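Local coordinates for protein succinate-acetate/proton symporter SatP (Escherichia coli K-12, PDB 5ZUG) that forms a hexameric membrane channel that conducts acetate and probably also carries succinate together with protons, at residues N10-T22 with Y47-E59. Residues are numbered along the deposited sequence; the frame is centred on the assembly and turned at random.
With BNG (nonyl beta-D-glucopyranoside), chain G.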
loop_
_atom_site.group_PDB
_atom_site.type_symbol
_atom_site.label_atom_id
_atom_site.label_comp_id
_atom_site.label_asym_id
_atom_site.label_seq_id
_atom_site.Cartn_x
_atom_site.Cartn_y
_atom_site.Cartn_z
ATOM N N ASN A 10 18.950 3.310 13.417
ATOM C CA ASN A 10 18.081 3.604 14.551
ATOM C C ASN A 10 16.860 4.359 14.019
ATOM O O ASN A 10 17.012 5.474 13.497
ATOM C CB ASN A 10 18.823 4.420 15.595
ATOM C CG ASN A 10 18.024 4.634 16.882
ATOM O OD1 ASN A 10 16.988 4.020 17.109
ATOM N ND2 ASN A 10 18.542 5.487 17.753
ATOM N N PRO A 11 15.648 3.792 14.088
ATOM C CA PRO A 11 14.480 4.519 13.575
ATOM C C PRO A 11 13.880 5.448 14.586
ATOM O O PRO A 11 12.946 6.176 14.242
ATOM C CB PRO A 11 13.495 3.400 13.240
ATOM C CG PRO A 11 13.833 2.303 14.334
ATOM C CD PRO A 11 15.307 2.437 14.582
ATOM N N ALA A 12 14.365 5.419 15.827
ATOM C CA ALA A 12 13.771 6.259 16.858
ATOM C C ALA A 12 13.818 7.734 16.514
ATOM O O ALA A 12 12.778 8.394 16.662
ATOM C CB ALA A 12 14.449 6.009 18.212
ATOM N N PRO A 13 14.928 8.301 16.027
ATOM C CA PRO A 13 14.914 9.737 15.674
ATOM C C PRO A 13 13.820 10.151 14.682
ATOM O O PRO A 13 13.242 11.225 14.860
ATOM C CB PRO A 13 16.329 9.951 15.133
ATOM C CG PRO A 13 17.145 8.941 15.859
ATOM C CD PRO A 13 16.288 7.744 15.949
ATOM N N LEU A 14 13.537 9.336 13.652
ATOM C CA LEU A 14 12.452 9.596 12.703
ATOM C C LEU A 14 11.091 9.668 13.394
ATOM O O LEU A 14 10.291 10.570 13.128
ATOM C CB LEU A 14 12.430 8.502 11.641
ATOM C CG LEU A 14 11.217 8.482 10.707
ATOM C CD1 LEU A 14 11.147 9.713 9.776
ATOM C CD2 LEU A 14 11.148 7.177 9.930
ATOM N N GLY A 15 10.779 8.683 14.234
ATOM C CA GLY A 15 9.505 8.704 14.940
ATOM C C GLY A 15 9.399 9.855 15.916
ATOM O O GLY A 15 8.337 10.473 16.055
ATOM N N LEU A 16 10.489 10.144 16.619
ATOM C CA LEU A 16 10.530 11.273 17.541
ATOM C C LEU A 16 10.393 12.600 16.813
ATOM O O LEU A 16 9.773 13.528 17.339
ATOM C CB LEU A 16 11.818 11.234 18.354
ATOM C CG LEU A 16 11.857 10.227 19.514
ATOM C CD1 LEU A 16 13.283 9.923 20.000
ATOM C CD2 LEU A 16 10.996 10.779 20.650
ATOM N N MET A 17 11.025 12.744 15.645
ATOM C CA MET A 17 10.857 13.969 14.877
ATOM C C MET A 17 9.408 14.161 14.459
ATOM O O MET A 17 8.834 15.247 14.611
ATOM C CB MET A 17 11.736 13.958 13.631
ATOM C CG MET A 17 13.174 14.254 13.862
ATOM S SD MET A 17 13.471 15.724 14.864
ATOM C CE MET A 17 12.473 17.004 14.095
ATOM N N GLY A 18 8.823 13.121 13.865
ATOM C CA GLY A 18 7.443 13.199 13.420
ATOM C C GLY A 18 6.510 13.549 14.552
ATOM O O GLY A 18 5.698 14.468 14.445
ATOM N N PHE A 19 6.590 12.791 15.644
ATOM C CA PHE A 19 5.786 13.096 16.818
ATOM C C PHE A 19 6.031 14.514 17.311
ATOM O O PHE A 19 5.095 15.302 17.460
ATOM C CB PHE A 19 6.090 12.101 17.930
ATOM C CG PHE A 19 5.570 12.530 19.262
ATOM C CD1 PHE A 19 4.292 12.211 19.641
ATOM C CD2 PHE A 19 6.358 13.278 20.129
ATOM C CE1 PHE A 19 3.814 12.608 20.863
ATOM C CE2 PHE A 19 5.872 13.693 21.347
ATOM C CZ PHE A 19 4.610 13.344 21.722
ATOM N N GLY A 20 7.287 14.861 17.578
ATOM C CA GLY A 20 7.553 16.103 18.284
ATOM C C GLY A 20 7.143 17.330 17.493
ATOM O O GLY A 20 6.466 18.225 18.010
ATOM N N MET A 21 7.579 17.395 16.231
ATOM C CA MET A 21 7.276 18.523 15.357
ATOM C C MET A 21 5.756 18.708 15.193
ATOM O O MET A 21 5.242 19.837 15.227
ATOM C CB MET A 21 7.996 18.295 14.022
ATOM C CG MET A 21 8.237 19.533 13.220
ATOM S SD MET A 21 9.056 19.298 11.628
ATOM C CE MET A 21 10.753 19.061 12.032
ATOM N N THR A 22 5.017 17.609 15.020
ATOM C CA THR A 22 3.562 17.676 14.925
ATOM C C THR A 22 2.921 18.119 16.237
ATOM O O THR A 22 1.880 18.788 16.225
ATOM C CB THR A 22 3.015 16.316 14.496
ATOM O OG1 THR A 22 3.611 15.951 13.250
ATOM C CG2 THR A 22 1.522 16.362 14.344
ATOM N N TYR A 47 3.712 12.878 8.905
ATOM C CA TYR A 47 4.913 12.868 9.729
ATOM C C TYR A 47 4.656 12.349 11.135
ATOM O O TYR A 47 5.369 11.464 11.610
ATOM C CB TYR A 47 5.504 14.285 9.798
ATOM C CG TYR A 47 6.985 14.348 10.088
ATOM C CD1 TYR A 47 7.864 13.398 9.558
ATOM C CD2 TYR A 47 7.517 15.385 10.821
ATOM C CE1 TYR A 47 9.193 13.468 9.786
ATOM C CE2 TYR A 47 8.859 15.451 11.057
ATOM C CZ TYR A 47 9.698 14.495 10.531
ATOM O OH TYR A 47 11.056 14.576 10.756
ATOM N N GLY A 48 3.684 12.932 11.833
ATOM C CA GLY A 48 3.287 12.422 13.123
ATOM C C GLY A 48 2.481 11.150 13.032
ATOM O O GLY A 48 2.404 10.402 14.019
ATOM N N GLY A 49 1.887 10.883 11.866
ATOM C CA GLY A 49 1.153 9.653 11.681
ATOM C C GLY A 49 1.975 8.660 10.879
ATOM O O GLY A 49 2.654 7.822 11.486
ATOM N N ILE A 50 2.039 8.830 9.549
ATOM C CA ILE A 50 2.662 7.821 8.685
ATOM C C ILE A 50 4.129 7.582 9.059
ATOM O O ILE A 50 4.535 6.444 9.326
ATOM C CB ILE A 50 2.522 8.209 7.200
ATOM C CG1 ILE A 50 1.037 8.269 6.768
ATOM C CG2 ILE A 50 3.419 7.331 6.317
ATOM C CD1 ILE A 50 0.354 6.954 6.784
ATOM N N ALA A 51 4.954 8.631 9.056
ATOM C CA ALA A 51 6.376 8.427 9.304
ATOM C C ALA A 51 6.622 7.778 10.667
ATOM O O ALA A 51 7.527 6.958 10.816
ATOM C CB ALA A 51 7.126 9.753 9.189
ATOM N N GLN A 52 5.817 8.124 11.671
ATOM C CA GLN A 52 5.989 7.522 12.989
ATOM C C GLN A 52 5.558 6.064 13.001
ATOM O O GLN A 52 6.054 5.279 13.809
ATOM C CB GLN A 52 5.222 8.315 14.039
ATOM C CG GLN A 52 5.697 8.008 15.420
ATOM C CD GLN A 52 5.055 8.818 16.496
ATOM O OE1 GLN A 52 4.426 9.821 16.235
ATOM N NE2 GLN A 52 5.242 8.404 17.726
ATOM N N ILE A 53 4.569 5.711 12.192
ATOM C CA ILE A 53 4.192 4.319 12.034
ATOM C C ILE A 53 5.317 3.553 11.357
ATOM O O ILE A 53 5.564 2.388 11.672
ATOM C CB ILE A 53 2.845 4.225 11.285
ATOM C CG1 ILE A 53 1.705 4.691 12.211
ATOM C CG2 ILE A 53 2.593 2.818 10.752
ATOM C CD1 ILE A 53 0.443 4.943 11.522
ATOM N N PHE A 54 6.006 4.181 10.402
ATOM C CA PHE A 54 7.223 3.578 9.854
ATOM C C PHE A 54 8.251 3.292 10.950
ATOM O O PHE A 54 8.724 2.162 11.091
ATOM C CB PHE A 54 7.834 4.459 8.756
ATOM C CG PHE A 54 7.059 4.446 7.474
ATOM C CD1 PHE A 54 6.115 3.484 7.227
ATOM C CD2 PHE A 54 7.298 5.379 6.505
ATOM C CE1 PHE A 54 5.411 3.475 6.051
ATOM C CE2 PHE A 54 6.603 5.358 5.325
ATOM C CZ PHE A 54 5.666 4.396 5.099
ATOM N N ALA A 55 8.610 4.317 11.724
ATOM C CA ALA A 55 9.541 4.167 12.833
ATOM C C ALA A 55 9.124 3.028 13.748
ATOM O O ALA A 55 9.966 2.255 14.221
ATOM C CB ALA A 55 9.638 5.471 13.619
ATOM N N GLY A 56 7.835 2.930 14.042
ATOM C CA GLY A 56 7.375 1.855 14.902
ATOM C C GLY A 56 7.585 0.477 14.306
ATOM O O GLY A 56 8.059 -0.431 14.988
ATOM N N LEU A 57 7.229 0.301 13.025
ATOM C CA LEU A 57 7.426 -0.995 12.367
ATOM C C LEU A 57 8.907 -1.337 12.212
ATOM O O LEU A 57 9.266 -2.515 12.146
ATOM C CB LEU A 57 6.739 -1.027 11.008
ATOM C CG LEU A 57 5.226 -0.944 10.916
ATOM C CD1 LEU A 57 4.868 -0.861 9.458
ATOM C CD2 LEU A 57 4.537 -2.147 11.566
ATOM N N LEU A 58 9.765 -0.325 12.081
ATOM C CA LEU A 58 11.192 -0.556 12.044
ATOM C C LEU A 58 11.757 -0.993 13.407
ATOM O O LEU A 58 12.841 -1.583 13.451
ATOM C CB LEU A 58 11.874 0.711 11.524
ATOM C CG LEU A 58 11.676 1.119 10.053
ATOM C CD1 LEU A 58 12.321 2.480 9.708
ATOM C CD2 LEU A 58 12.180 0.067 9.104
ATOM N N GLU A 59 11.063 -0.747 14.519
ATOM C CA GLU A 59 11.561 -1.256 15.796
ATOM C C GLU A 59 11.431 -2.777 15.942
ATOM O O GLU A 59 12.028 -3.366 16.860
ATOM C CB GLU A 59 10.864 -0.582 16.980
ATOM C CG GLU A 59 11.199 0.866 17.174
ATOM C CD GLU A 59 12.654 1.110 17.528
ATOM O OE1 GLU A 59 13.460 0.167 17.510
ATOM O OE2 GLU A 59 13.018 2.256 17.857
HETATM C C1 BNG G . 14.902 3.470 22.061
HETATM C C2 BNG G . 16.274 4.119 22.063
HETATM C C3 BNG G . 17.232 3.032 21.945
HETATM C C4 BNG G . 17.282 2.406 23.284
HETATM C C5 BNG G . 15.934 1.752 23.620
HETATM C C6 BNG G . 15.375 2.211 24.907
HETATM C "C1'" BNG G . 12.718 3.816 22.441
HETATM C "C2'" BNG G . 12.086 5.009 21.728
HETATM C "C3'" BNG G . 10.590 5.019 22.003
HETATM C "C4'" BNG G . 10.134 6.495 22.105
HETATM C "C5'" BNG G . 8.721 6.611 21.534
HETATM C "C6'" BNG G . 8.386 8.092 21.734
HETATM C "C7'" BNG G . 7.311 8.504 20.736
HETATM C "C8'" BNG G . 6.148 9.038 21.577
HETATM C "C9'" BNG G . 6.635 10.241 22.375
HETATM O O1 BNG G . 14.022 4.228 22.713
HETATM O O2 BNG G . 16.493 5.005 20.982
HETATM O O3 BNG G . 18.536 3.493 21.551
HETATM O O4 BNG G . 18.352 1.471 23.259
HETATM O O5 BNG G . 14.818 2.154 22.765
HETATM O O6 BNG G . 14.099 2.547 24.472
#
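A glycine-lined antiparallel helix pair, formed by helix 12-31 and helix 38-58, brings Gly15 and Gly18 against Gln52 and Gly48, with the axes of 12-22 and 47-58 only 7.5 Å apart at an angle of 166°. Glycine suits these positions because a CB on Gly18 would run into Tyr47 O and one on Gly15 into the methyl of Ala55. With no side chain between, Gly18 CA lies over the centre of the Tyr47 ring, 3.5 Å from its centroid, a CH-pi contact. Tyr47 is a knob in a hole made by Leu14, Met17, Gly18 and Met21; its CG stands anti to the backbone N (chi1 -155°), which carries the ring across to the neighbouring helix. Met21 SD approaches obliquely, 3.9 Å from Tyr47 CE2, as a Met-aromatic contact, while Leu14 CD1 reaches Tyr47 CE1 and Ala51 CB. These are the first two of the six helices of this GPR1/FUN34/yaaH family subunit, and their contact continues into a hexamer interface, where the Tyr47 hydroxyl is hydrogen-bonded to Ser73 of a second subunit. Replacing Tyr47 by alanine is likely to leave a gap among Leu14, Met17 and Met21 and to take from Ser73 of that subunit its hydrogen bond to the ring's hydroxyl. Thr22 OG1 turns back along its own helix to donate to Gly18 O at 2.8 Å, satisfying a hydroxyl inside the bundle. Toward the start of helix 12-31, the small side chain of Ala55 lets its CB come within 3.4 Å of Pro11 O, and Pro11 CB meets Leu58 CB at 3.6 Å. Asn10 OD1 caps the helix start by accepting from Ala12 N. Beside this pair runs the nonyl glucoside, whose terminal carbon C9' lies over one face of the Phe19 ring, a flat apolar surface suited to an alkyl tail.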